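Local coordinates for SSO1986 (Sulfolobus solfataricus, PDB 2X5Q), which belongs to the Cmr7 family and forms part of the CMR ribonucleoprotein complex of the CRISPR antiviral defence, possibly as a homodimer, at residues K152-N157 with R180-I185. Sequence-based numbering, arbitrary orientation.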
loop_
_atom_site.group_PDB
_atom_site.type_symbol
_atom_site.label_atom_id
_atom_site.label_comp_id
_atom_site.label_asym_id
_atom_site.label_seq_id
_atom_site.Cartn_x
_atom_site.Cartn_y
_atom_site.Cartn_z
ATOM N N LYS A 152 -10.390 -13.331 -23.996
ATOM C CA LYS A 152 -10.311 -14.625 -24.681
ATOM C C LYS A 152 -8.854 -14.986 -24.986
ATOM O O LYS A 152 -8.451 -16.125 -24.777
ATOM C CB LYS A 152 -11.141 -14.616 -25.976
ATOM C CG LYS A 152 -11.299 -15.989 -26.626
ATOM C CD LYS A 152 -11.908 -15.920 -28.023
ATOM C CE LYS A 152 -13.451 -15.841 -27.985
ATOM N NZ LYS A 152 -14.138 -15.673 -29.337
ATOM N N THR A 153 -8.074 -14.018 -25.471
ATOM C CA THR A 153 -6.642 -14.246 -25.726
ATOM C C THR A 153 -5.891 -14.511 -24.419
ATOM O O THR A 153 -4.978 -15.340 -24.378
ATOM C CB THR A 153 -5.975 -13.068 -26.480
ATOM O OG1 THR A 153 -5.943 -11.908 -25.639
ATOM C CG2 THR A 153 -6.724 -12.748 -27.760
ATOM N N ILE A 154 -6.305 -13.864 -23.335
ATOM C CA ILE A 154 -5.696 -14.148 -22.025
ATOM C C ILE A 154 -5.958 -15.596 -21.601
ATOM O O ILE A 154 -5.059 -16.276 -21.113
ATOM C CB ILE A 154 -6.148 -13.142 -20.957
ATOM C CG1 ILE A 154 -5.464 -11.802 -21.224
ATOM C CG2 ILE A 154 -5.816 -13.617 -19.545
ATOM C CD1 ILE A 154 -5.929 -10.716 -20.336
ATOM N N VAL A 155 -7.176 -16.076 -21.814
ATOM C CA VAL A 155 -7.489 -17.469 -21.505
ATOM C C VAL A 155 -6.773 -18.440 -22.457
ATOM O O VAL A 155 -6.201 -19.429 -22.007
ATOM C CB VAL A 155 -9.004 -17.719 -21.523
ATOM C CG1 VAL A 155 -9.302 -19.194 -21.401
ATOM C CG2 VAL A 155 -9.685 -16.917 -20.405
ATOM N N ASP A 156 -6.770 -18.142 -23.754
ATOM C CA ASP A 156 -6.237 -19.071 -24.770
ATOM C C ASP A 156 -4.710 -19.060 -24.895
ATOM O O ASP A 156 -4.099 -20.082 -25.228
ATOM C CB ASP A 156 -6.830 -18.763 -26.148
ATOM C CG ASP A 156 -8.331 -18.974 -26.205
ATOM O OD1 ASP A 156 -8.881 -19.744 -25.386
ATOM O OD2 ASP A 156 -8.957 -18.350 -27.070
ATOM N N ASN A 157 -4.104 -17.909 -24.651
ATOM C CA ASN A 157 -2.671 -17.736 -24.825
ATOM C C ASN A 157 -1.908 -17.662 -23.520
ATOM O O ASN A 157 -0.706 -17.869 -23.526
ATOM C CB ASN A 157 -2.365 -16.456 -25.614
ATOM C CG ASN A 157 -2.780 -16.537 -27.067
ATOM O OD1 ASN A 157 -3.194 -17.588 -27.562
ATOM N ND2 ASN A 157 -2.657 -15.411 -27.771
ATOM N N ARG A 180 -15.557 -16.499 -18.555
ATOM C CA ARG A 180 -16.442 -15.617 -17.813
ATOM C C ARG A 180 -15.750 -15.083 -16.558
ATOM O O ARG A 180 -15.765 -13.873 -16.319
ATOM C CB ARG A 180 -17.760 -16.298 -17.463
ATOM C CG ARG A 180 -18.659 -16.505 -18.680
ATOM C CD ARG A 180 -20.096 -16.742 -18.258
ATOM N NE ARG A 180 -20.261 -17.924 -17.408
ATOM C CZ ARG A 180 -20.306 -19.182 -17.849
ATOM N NH1 ARG A 180 -20.179 -19.461 -19.147
ATOM N NH2 ARG A 180 -20.494 -20.175 -16.984
ATOM N N ASP A 181 -15.137 -15.976 -15.779
ATOM C CA ASP A 181 -14.345 -15.584 -14.600
ATOM C C ASP A 181 -13.355 -14.462 -14.929
ATOM O O ASP A 181 -13.319 -13.422 -14.251
ATOM C CB ASP A 181 -13.555 -16.784 -14.055
ATOM C CG ASP A 181 -14.394 -17.711 -13.195
ATOM O OD1 ASP A 181 -15.620 -17.502 -13.095
ATOM O OD2 ASP A 181 -13.823 -18.663 -12.619
ATOM N N VAL A 182 -12.552 -14.673 -15.967
ATOM C CA VAL A 182 -11.530 -13.694 -16.353
ATOM C C VAL A 182 -12.153 -12.344 -16.684
ATOM O O VAL A 182 -11.672 -11.309 -16.225
ATOM C CB VAL A 182 -10.646 -14.217 -17.508
ATOM C CG1 VAL A 182 -9.786 -13.119 -18.094
ATOM C CG2 VAL A 182 -9.759 -15.363 -17.000
ATOM N N GLU A 183 -13.247 -12.352 -17.438
ATOM C CA GLU A 183 -13.906 -11.114 -17.807
ATOM C C GLU A 183 -14.562 -10.416 -16.602
ATOM O O GLU A 183 -14.492 -9.197 -16.495
ATOM C CB GLU A 183 -14.925 -11.361 -18.931
ATOM C CG GLU A 183 -15.586 -10.097 -19.473
ATOM C CD GLU A 183 -14.606 -8.975 -19.805
ATOM O OE1 GLU A 183 -13.415 -9.244 -20.095
ATOM O OE2 GLU A 183 -15.036 -7.809 -19.764
ATOM N N GLU A 184 -15.149 -11.198 -15.692
ATOM C CA GLU A 184 -15.762 -10.676 -14.461
ATOM C C GLU A 184 -14.760 -10.039 -13.518
ATOM O O GLU A 184 -14.987 -8.960 -12.984
ATOM C CB GLU A 184 -16.457 -11.794 -13.669
ATOM C CG GLU A 184 -17.813 -12.208 -14.179
ATOM C CD GLU A 184 -18.306 -13.544 -13.594
ATOM O OE1 GLU A 184 -17.581 -14.209 -12.794
ATOM O OE2 GLU A 184 -19.427 -13.951 -13.965
ATOM N N ILE A 185 -13.674 -10.754 -13.270
ATOM C CA ILE A 185 -12.775 -10.430 -12.169
ATOM C C ILE A 185 -11.786 -9.310 -12.446
ATOM O O ILE A 185 -11.595 -8.448 -11.607
ATOM C CB ILE A 185 -11.956 -11.684 -11.739
ATOM C CG1 ILE A 185 -12.885 -12.748 -11.165
ATOM C CG2 ILE A 185 -10.880 -11.331 -10.717
ATOM C CD1 ILE A 185 -12.249 -14.117 -11.198
#
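V155 and V182 meet through one methyl group each. CG2 of V155 lies 3.7 Å from CG2 of V182, and CB of V182 is 4.1 Å from that same V155 methyl. Both valines hold CG1 anti to the backbone N (chi1 172° in V155, 168° in V182). This turns CG2 to the side next to the backbone N, where the two methyls touch. The side chains do not meet head-on but run past each other, offset. V155 and V182 are the closest CA pair of the segments 152-157 and 180-185, 7.6 Å apart. The other branch of V182 serves a second neighbour. Its CG1 faces CG2 of I154 at 4.3 Å, a looser touch. V182 thus spans two successive residues of 152-157 and has the largest share of the buried surface. The contact is small, 109 Å² in all, and wholly apolar.

It joins two helices of the helical region in this otherwise strand-rich chain. Helix 148-162 packs against helix 172-185, and the short helix 164-169 comes between them in sequence. The apolar patch extends beyond the two segments. V182 also touches A151 and L159 on helix 148-162, and I154 and V182 both touch L146 in the loop before that helix. V155 in turn touches Y167 on the short helix 164-169.

The outer faces of both helices are polar. K152, T153 and N157 are exposed on helix 148-162, as are R180 and E184 on helix 172-185. D181 is buried but faces elsewhere: its carboxylate takes a salt bridge from K177 and a hydrogen bond from the backbone N of L53, tying helix 172-185 to strand 52-60.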